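Local coordinates for exosome complex component Rrp42 (Archaeoglobus fulgidus, PDB 3M7N), which forms a probably non-catalytic, RNase PH-like part of the RNA-degrading exosome and probably contributes to shaping the active site of its partner Rrp41, at residues D145-L148 / L149-S152; D199-R202 / E203-S206; L233-K236 / L237-L241; S245-C248 / A249-L252. All blocks are in the same frame, centred on the assembly; numbering follows the deposited sequence.

Interaction 1. Residues D145-L148 / L149-S152; sequences DGNL and LDAS
The flat ends of N147 and D150 meet at the start of helix 148-161 with their amide and carboxylate planes 69° apart, so neither group lies flat on the other; their central carbons, N147 CG and D150 CG, are 3.7 Å apart. N147 occupies the N-cap position. Its CG stands anti to the backbone N (chi1 -160°), which carries the amide forward over the first turn. OD2 of D150, the carboxylate oxygen farther from N147, is held by the hydroxyls of S186 and T188. Along the helix, A151 N donates to N147 O at 3.3 Å. L148 O is gripped twice by S152, whose backbone N lies 2.7 Å from it and whose OG lies 2.6 Å from it. The two donors come from opposite faces of the carbonyl plane, OG standing 38° above it. The L148 side chain itself leaves this turn to pack on V58 of strand 56-67 and L105 of helix 100-115. Chemically, the buried S152 hydroxyl finds its acceptor within its own helix, while the D150 carboxylate, placed in the first turn, is probably stabilised by the helix dipole as well as by its two hydroxyl donors.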
loop_
_atom_site.group_PDB
_atom_site.type_symbol
_atom_site.label_atom_id
_atom_site.label_comp_id
_atom_site.label_asym_id
_atom_site.label_seq_id
_atom_site.Cartn_x
_atom_site.Cartn_y
_atom_site.Cartn_z
ATOM N N ASP H 145 -10.686 10.582 24.483
ATOM C CA ASP H 145 -10.640 9.980 25.809
ATOM C C ASP H 145 -11.804 8.994 26.020
ATOM O O ASP H 145 -12.311 8.856 27.127
ATOM C CB ASP H 145 -10.603 11.041 26.905
ATOM C CG ASP H 145 -9.946 10.536 28.181
ATOM O OD1 ASP H 145 -10.312 11.005 29.290
ATOM O OD2 ASP H 145 -9.067 9.655 28.075
ATOM N N GLY H 146 -12.205 8.306 24.957
ATOM C CA GLY H 146 -13.269 7.316 25.037
ATOM C C GLY H 146 -14.602 7.822 24.501
ATOM O O GLY H 146 -14.934 9.001 24.632
ATOM N N ASN H 147 -15.357 6.919 23.879
ATOM C CA ASN H 147 -16.720 7.187 23.415
ATOM C C ASN H 147 -16.887 8.404 22.499
ATOM O O ASN H 147 -17.817 9.203 22.664
ATOM C CB ASN H 147 -17.642 7.281 24.626
ATOM C CG ASN H 147 -19.096 7.081 24.285
ATOM O OD1 ASN H 147 -19.947 7.213 25.156
ATOM N ND2 ASN H 147 -19.397 6.782 23.031
ATOM N N LEU H 148 -15.975 8.540 21.539
ATOM C CA LEU H 148 -16.105 9.511 20.456
ATOM C C LEU H 148 -17.434 9.321 19.746
ATOM O O LEU H 148 -18.018 10.263 19.203
ATOM C CB LEU H 148 -14.955 9.337 19.447
ATOM C CG LEU H 148 -13.699 10.154 19.767
ATOM C CD1 LEU H 148 -12.536 9.723 18.926
ATOM C CD2 LEU H 148 -13.997 11.597 19.548
ATOM N N LEU H 149 -17.899 8.081 19.726
ATOM C CA LEU H 149 -19.172 7.779 19.099
ATOM C C LEU H 149 -20.345 8.629 19.666
ATOM O O LEU H 149 -20.973 9.397 18.933
ATOM C CB LEU H 149 -19.444 6.285 19.227
ATOM C CG LEU H 149 -20.753 5.773 18.657
ATOM C CD1 LEU H 149 -20.940 6.269 17.239
ATOM C CD2 LEU H 149 -20.755 4.250 18.730
ATOM N N ASP H 150 -20.633 8.521 20.964
ATOM C CA ASP H 150 -21.750 9.308 21.510
ATOM C C ASP H 150 -21.468 10.811 21.430
ATOM O O ASP H 150 -22.338 11.586 21.050
ATOM C CB ASP H 150 -22.098 8.894 22.948
ATOM C CG ASP H 150 -22.600 7.454 23.041
ATOM O OD1 ASP H 150 -22.556 6.881 24.154
ATOM O OD2 ASP H 150 -23.029 6.898 22.009
ATOM N N ALA H 151 -20.248 11.215 21.773
ATOM C CA ALA H 151 -19.832 12.614 21.586
ATOM C C ALA H 151 -20.156 13.119 20.175
ATOM O O ALA H 151 -20.713 14.214 20.005
ATOM C CB ALA H 151 -18.339 12.789 21.891
ATOM N N SER H 152 -19.852 12.309 19.168
ATOM C CA SER H 152 -20.075 12.726 17.773
ATOM C C SER H 152 -21.546 12.840 17.428
ATOM O O SER H 152 -21.980 13.790 16.760
ATOM C CB SER H 152 -19.383 11.778 16.778
ATOM O OG SER H 152 -17.985 11.705 17.028
#

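Interaction 2. Residues D199-R202 / E203-S206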
loop_
_atom_site.group_PDB
_atom_site.type_symbol
_atom_site.label_atom_id
_atom_site.label_comp_id
_atom_site.label_asym_id
_atom_site.label_seq_id
_atom_site.Cartn_x
_atom_site.Cartn_y
_atom_site.Cartn_z
ATOM N N ASP H 199 -20.998 4.848 28.661
ATOM C CA ASP H 199 -20.051 5.937 28.425
ATOM C C ASP H 199 -18.637 5.591 28.895
ATOM O O ASP H 199 -18.076 6.253 29.760
ATOM C CB ASP H 199 -20.526 7.231 29.097
ATOM C CG ASP H 199 -19.652 8.408 28.742
ATOM O OD1 ASP H 199 -19.495 9.331 29.568
ATOM O OD2 ASP H 199 -19.111 8.400 27.617
ATOM N N PRO H 200 -18.060 4.536 28.330
ATOM C CA PRO H 200 -16.728 4.120 28.785
ATOM C C PRO H 200 -15.649 5.182 28.498
ATOM O O PRO H 200 -15.609 5.781 27.415
ATOM C CB PRO H 200 -16.465 2.863 27.951
ATOM C CG PRO H 200 -17.240 3.112 26.691
ATOM C CD PRO H 200 -18.512 3.769 27.160
ATOM N N SER H 201 -14.791 5.425 29.475
ATOM C CA SER H 201 -13.627 6.252 29.250
ATOM C C SER H 201 -12.600 5.440 28.427
ATOM O O SER H 201 -12.747 4.224 28.246
ATOM C CB SER H 201 -13.020 6.708 30.587
ATOM O OG SER H 201 -12.427 5.634 31.303
ATOM N N ARG H 202 -11.568 6.117 27.934
ATOM C CA ARG H 202 -10.492 5.437 27.226
ATOM C C ARG H 202 -9.814 4.424 28.151
ATOM O O ARG H 202 -9.521 3.296 27.749
ATOM C CB ARG H 202 -9.508 6.456 26.632
ATOM C CG ARG H 202 -8.249 5.882 25.990
ATOM C CD ARG H 202 -7.733 6.814 24.882
ATOM N NE ARG H 202 -6.311 6.611 24.587
ATOM C CZ ARG H 202 -5.572 7.388 23.787
ATOM N NH1 ARG H 202 -4.289 7.115 23.613
ATOM N NH2 ARG H 202 -6.100 8.438 23.169
ATOM N N GLU H 203 -9.609 4.805 29.403
ATOM C CA GLU H 203 -8.992 3.898 30.353
ATOM C C GLU H 203 -9.813 2.627 30.485
ATOM O O GLU H 203 -9.269 1.527 30.531
ATOM C CB GLU H 203 -8.857 4.568 31.706
ATOM C CG GLU H 203 -7.938 5.759 31.686
ATOM C CD GLU H 203 -7.114 5.856 32.939
ATOM O OE1 GLU H 203 -5.927 6.218 32.834
ATOM O OE2 GLU H 203 -7.640 5.557 34.029
ATOM N N GLU H 204 -11.133 2.776 30.517
ATOM C CA GLU H 204 -11.997 1.614 30.604
ATOM C C GLU H 204 -11.914 0.774 29.338
ATOM O O GLU H 204 -12.010 -0.445 29.407
ATOM C CB GLU H 204 -13.446 2.004 30.945
ATOM C CG GLU H 204 -13.611 2.495 32.388
ATOM C CD GLU H 204 -14.940 3.213 32.634
ATOM O OE1 GLU H 204 -15.458 3.153 33.780
ATOM O OE2 GLU H 204 -15.458 3.831 31.682
ATOM N N MET H 205 -11.720 1.416 28.189
ATOM C CA MET H 205 -11.638 0.678 26.936
ATOM C C MET H 205 -10.410 -0.249 26.909
ATOM O O MET H 205 -10.320 -1.127 26.077
ATOM C CB MET H 205 -11.611 1.625 25.736
ATOM C CG MET H 205 -12.919 2.400 25.489
ATOM S SD MET H 205 -14.398 1.385 25.276
ATOM C CE MET H 205 -13.922 0.384 23.858
ATOM N N SER H 206 -9.472 -0.061 27.827
ATOM C CA SER H 206 -8.335 -0.958 27.901
ATOM C C SER H 206 -8.789 -2.408 28.052
ATOM O O SER H 206 -8.055 -3.334 27.762
ATOM C CB SER H 206 -7.457 -0.585 29.086
ATOM O OG SER H 206 -8.119 -0.954 30.279
#
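S201 and E204 face each other with their CA atoms 5.1 Å apart where the backbone, extended at P200 and S201 (psi 169° at S201), bends into the short helix 202-205. Two reciprocal bonds define a capping box. E204 N donates to S201 OG at 3.2 Å, and S201 N donates to E204 OE2 at 2.8 Å with an N-H...O angle of 160°. The carboxylate oxygen is met on its anti side, the donor lying somewhat out of the plane. With chi1 at 69°, S201 OG sits between its own backbone N and carbonyl carbon, which directs it at the first turn. An i to i+4 backbone bond, M205 N to S201 O at 3.0 Å, runs beside the box. The bend of M205 at chi2 sets SD 3.6 Å from P200 CG as the two side chains cross. At the far end E203 O accepts from S206 OG (2.7 Å), nearly in line with its C=O, and from S206 N. Salt bridges extend the grip: E204 to R23, E203 to K10 and D199 to both R33 and R27. P200, E204 and M205 lie on L190 of strand 185-192, while S206 rests against helix 4-19, wedging the turn between them.

Interaction 3. Residues L233-K236 / L237-L241; sequences LDEK and LFDEL
D234 OD1 accepts from L237 N at 2.9 Å through its anti lone pair, the lone pair directed away from OD2, with an N-H...O angle of 153°. The same oxygen takes a weak bond from K236 N, so the carboxylate caps two amides, while D234 O starts the regular helical bonding by accepting from F238 N at 3.0 Å. Its CG is anti to the backbone N (chi1 -175°), which swings the carboxylate across the first-turn N-H groups. On the apolar side, L233 reaches forward with both branches: CD1 lies 3.9 Å from F238 CB and CD2 lies 4.4 Å from L237 CD2. Further round the helix, E235 OE2 and D239 OD2 stand 4.5 Å apart, their carboxylate planes turned by 47°. E220 of the exonuclease 1 subunit adds a third acid near E235, probably offset in part by K223 and K216 of that subunit. Outside this shell, F238 and E235 pack on its I219, whereas L237 and L241 lie on I191 and Y196, and E240 is bonded to the Y196 hydroxyl. The arrangement is a classical aspartate N-cap, opening helix 235-253 where it lies on the four-stranded antiparallel sheet of the C-terminal half of this RNase PH-family subunit.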
loop_
_atom_site.group_PDB
_atom_site.type_symbol
_atom_site.label_atom_id
_atom_site.label_comp_id
_atom_site.label_asym_id
_atom_site.label_seq_id
_atom_site.Cartn_x
_atom_site.Cartn_y
_atom_site.Cartn_z
ATOM N N LEU H 233 -22.959 -11.416 23.503
ATOM C CA LEU H 233 -23.845 -10.555 24.292
ATOM C C LEU H 233 -24.958 -11.362 24.969
ATOM O O LEU H 233 -25.823 -11.948 24.306
ATOM C CB LEU H 233 -24.491 -9.529 23.371
ATOM C CG LEU H 233 -24.951 -8.138 23.810
ATOM C CD1 LEU H 233 -26.200 -7.768 23.046
ATOM C CD2 LEU H 233 -25.167 -8.007 25.290
ATOM N N ASP H 234 -24.945 -11.375 26.291
ATOM C CA ASP H 234 -25.996 -12.031 27.063
ATOM C C ASP H 234 -27.344 -11.367 26.785
ATOM O O ASP H 234 -27.451 -10.152 26.839
ATOM C CB ASP H 234 -25.651 -11.936 28.546
ATOM C CG ASP H 234 -26.623 -12.680 29.411
ATOM O OD1 ASP H 234 -27.635 -12.071 29.819
ATOM O OD2 ASP H 234 -26.374 -13.875 29.681
ATOM N N GLU H 235 -28.370 -12.146 26.468
ATOM C CA GLU H 235 -29.666 -11.547 26.150
ATOM C C GLU H 235 -30.334 -10.874 27.360
ATOM O O GLU H 235 -31.073 -9.894 27.216
ATOM C CB GLU H 235 -30.625 -12.565 25.532
ATOM C CG GLU H 235 -32.033 -12.009 25.351
ATOM C CD GLU H 235 -33.028 -13.046 24.850
ATOM O OE1 GLU H 235 -32.787 -14.242 25.047
ATOM O OE2 GLU H 235 -34.057 -12.663 24.263
ATOM N N LYS H 236 -30.073 -11.401 28.549
ATOM C CA LYS H 236 -30.644 -10.824 29.753
ATOM C C LYS H 236 -30.040 -9.439 29.973
ATOM O O LYS H 236 -30.748 -8.474 30.294
ATOM C CB LYS H 236 -30.381 -11.743 30.952
ATOM C CG LYS H 236 -30.550 -11.101 32.313
ATOM C CD LYS H 236 -29.711 -11.853 33.358
ATOM C CE LYS H 236 -29.777 -11.204 34.748
ATOM N NZ LYS H 236 -28.967 -11.952 35.771
ATOM N N LEU H 237 -28.723 -9.357 29.787
ATOM C CA LEU H 237 -28.008 -8.101 29.936
ATOM C C LEU H 237 -28.511 -7.119 28.911
ATOM O O LEU H 237 -28.764 -5.960 29.212
ATOM C CB LEU H 237 -26.503 -8.297 29.757
ATOM C CG LEU H 237 -25.712 -7.031 30.100
ATOM C CD1 LEU H 237 -25.629 -6.862 31.610
ATOM C CD2 LEU H 237 -24.329 -7.061 29.497
ATOM N N PHE H 238 -28.675 -7.584 27.687
ATOM C CA PHE H 238 -29.209 -6.704 26.665
ATOM C C PHE H 238 -30.555 -6.066 27.063
ATOM O O PHE H 238 -30.772 -4.871 26.834
ATOM C CB PHE H 238 -29.333 -7.399 25.312
ATOM C CG PHE H 238 -30.078 -6.576 24.305
ATOM C CD1 PHE H 238 -29.422 -5.619 23.559
ATOM C CD2 PHE H 238 -31.456 -6.723 24.141
ATOM C CE1 PHE H 238 -30.115 -4.835 22.648
ATOM C CE2 PHE H 238 -32.148 -5.947 23.235
ATOM C CZ PHE H 238 -31.479 -5.004 22.482
ATOM N N ASP H 239 -31.460 -6.868 27.619
ATOM C CA ASP H 239 -32.786 -6.368 28.026
ATOM C C ASP H 239 -32.696 -5.259 29.065
ATOM O O ASP H 239 -33.342 -4.216 28.943
ATOM C CB ASP H 239 -33.662 -7.508 28.552
ATOM C CG ASP H 239 -34.065 -8.473 27.448
ATOM O OD1 ASP H 239 -34.261 -7.984 26.318
ATOM O OD2 ASP H 239 -34.144 -9.701 27.697
ATOM N N GLU H 240 -31.880 -5.499 30.083
ATOM C CA GLU H 240 -31.674 -4.530 31.121
ATOM C C GLU H 240 -31.056 -3.260 30.529
ATOM O O GLU H 240 -31.502 -2.148 30.832
ATOM C CB GLU H 240 -30.791 -5.125 32.211
ATOM C CG GLU H 240 -30.537 -4.180 33.377
ATOM C CD GLU H 240 -29.450 -4.692 34.309
ATOM O OE1 GLU H 240 -28.913 -3.886 35.110
ATOM O OE2 GLU H 240 -29.138 -5.902 34.224
ATOM N N LEU H 241 -30.061 -3.430 29.657
ATOM C CA LEU H 241 -29.351 -2.293 29.067
ATOM C C LEU H 241 -30.210 -1.526 28.069
ATOM O O LEU H 241 -30.046 -0.332 27.886
ATOM C CB LEU H 241 -28.051 -2.748 28.389
ATOM C CG LEU H 241 -27.081 -1.649 27.937
ATOM C CD1 LEU H 241 -26.804 -0.657 29.081
ATOM C CD2 LEU H 241 -25.773 -2.256 27.416
HETATM O O HOH W 1 -34.900 -10.546 25.029
#

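Interaction 4. Residues S245-C248 / A249-L252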
loop_
_atom_site.group_PDB
_atom_site.type_symbol
_atom_site.label_atom_id
_atom_site.label_comp_id
_atom_site.label_asym_id
_atom_site.label_seq_id
_atom_site.Cartn_x
_atom_site.Cartn_y
_atom_site.Cartn_z
ATOM N N SER H 245 -30.586 2.445 28.680
ATOM C CA SER H 245 -30.132 3.299 27.577
ATOM C C SER H 245 -31.183 4.301 27.122
ATOM O O SER H 245 -30.887 5.476 26.900
ATOM C CB SER H 245 -29.668 2.471 26.366
ATOM O OG SER H 245 -28.573 1.653 26.696
ATOM N N ILE H 246 -32.406 3.826 26.949
ATOM C CA ILE H 246 -33.497 4.713 26.601
ATOM C C ILE H 246 -33.557 5.819 27.646
ATOM O O ILE H 246 -33.633 6.987 27.315
ATOM C CB ILE H 246 -34.849 3.956 26.536
ATOM C CG1 ILE H 246 -34.791 2.849 25.466
ATOM C CG2 ILE H 246 -36.005 4.930 26.288
ATOM C CD1 ILE H 246 -36.050 1.987 25.383
ATOM N N ASN H 247 -33.475 5.433 28.914
ATOM C CA ASN H 247 -33.471 6.402 29.999
ATOM C C ASN H 247 -32.310 7.403 29.888
ATOM O O ASN H 247 -32.546 8.614 29.846
ATOM C CB ASN H 247 -33.477 5.691 31.361
ATOM C CG ASN H 247 -33.930 6.598 32.499
ATOM O OD1 ASN H 247 -35.129 6.754 32.744
ATOM N ND2 ASN H 247 -32.970 7.195 33.203
ATOM N N CYS H 248 -31.069 6.901 29.842
ATOM C CA CYS H 248 -29.876 7.754 29.660
ATOM C C CYS H 248 -29.997 8.730 28.495
ATOM O O CYS H 248 -29.595 9.883 28.602
ATOM C CB CYS H 248 -28.623 6.906 29.420
ATOM S SG CYS H 248 -28.004 6.047 30.847
ATOM N N ALA H 249 -30.522 8.241 27.376
ATOM C CA ALA H 249 -30.736 9.045 26.180
ATOM C C ALA H 249 -31.678 10.219 26.465
ATOM O O ALA H 249 -31.488 11.331 25.955
ATOM C CB ALA H 249 -31.307 8.158 25.049
ATOM N N ARG H 250 -32.701 9.956 27.274
ATOM C CA ARG H 250 -33.665 10.981 27.654
ATOM C C ARG H 250 -32.991 12.072 28.472
ATOM O O ARG H 250 -33.148 13.244 28.169
ATOM C CB ARG H 250 -34.846 10.384 28.443
ATOM C CG ARG H 250 -36.117 10.131 27.623
ATOM C CD ARG H 250 -37.378 10.258 28.497
ATOM N NE ARG H 250 -37.128 9.761 29.846
ATOM C CZ ARG H 250 -37.204 8.483 30.205
ATOM N NH1 ARG H 250 -36.942 8.129 31.457
ATOM N NH2 ARG H 250 -37.552 7.559 29.319
ATOM N N LYS H 251 -32.255 11.693 29.514
ATOM C CA LYS H 251 -31.508 12.684 30.291
ATOM C C LYS H 251 -30.621 13.536 29.378
ATOM O O LYS H 251 -30.640 14.770 29.433
ATOM C CB LYS H 251 -30.624 12.002 31.325
ATOM C CG LYS H 251 -31.328 11.578 32.607
ATOM C CD LYS H 251 -32.744 11.118 32.347
ATOM C CE LYS H 251 -33.522 10.919 33.648
ATOM N NZ LYS H 251 -34.999 11.060 33.397
ATOM N N LEU H 252 -29.844 12.865 28.537
ATOM C CA LEU H 252 -28.977 13.548 27.604
ATOM C C LEU H 252 -29.751 14.547 26.777
ATOM O O LEU H 252 -29.305 15.677 26.553
ATOM C CB LEU H 252 -28.269 12.530 26.698
ATOM C CG LEU H 252 -27.078 11.878 27.408
ATOM C CD1 LEU H 252 -26.399 10.844 26.539
ATOM C CD2 LEU H 252 -26.083 12.958 27.848
#
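R250 folds its guanidinium back along the helix, one face overlapping N247 CA, which lies 3.9 Å above the plane and off-centre over the group. The fold comes from the bend at chi3 (-35°). The amide of N247 stands almost perpendicular to the guanidinium, at 88°. N247 OD1 is modelled 2.6 Å from R250 NH1, but the angle is poor and the pair does not count as a hydrogen bond; the firm partner of R250 is D220, in a salt bridge through NH2. K251 crosses N247 obliquely, its CE 3.8 Å from N247 ND2; its CD lies 3.5 Å from the backbone oxygen N247 O. All three of these outer side chains also touch a crystal neighbour, so their poses may partly reflect the lattice. Beneath them the helix is regular, for instance A249 N to S245 O at 2.8 Å and L252 N to C248 O at 3.0 Å. The inner side, S245, C248, A249 and L252, packs on V185 and V187 of strand 185-192, and I214 and T216 of strand 211-216 complete this surface. The chemistry is therefore two-sided: a buried, mostly apolar inner side on which the S245 hydroxyl is satisfied by L241 O, and a polar outer side whose arginine charge is probably balanced by D220.

Overall arrangement
Interactions 1 and 2 touch, with centres 10 Å apart: D145 O lies 3.0 Å from R202 N, a probable hydrogen bond, and N147 CB packs 3.8 Å from P200 O. Two helix starts, those of helices 148-161 and 202-205, are thereby joined. Interactions 3 and 4 share helix 235-253, about 17 Å apart between centres, and use strand 185-192 at different points along it. Interaction 4 approaches interaction 1 to about 6 Å between nearest atoms without touching it; F32 meets both, through D150 and L252. None reaches the bound nucleic acid: nearest atoms are about 13 Å away for interaction 1 and 18 to 22 Å for the others.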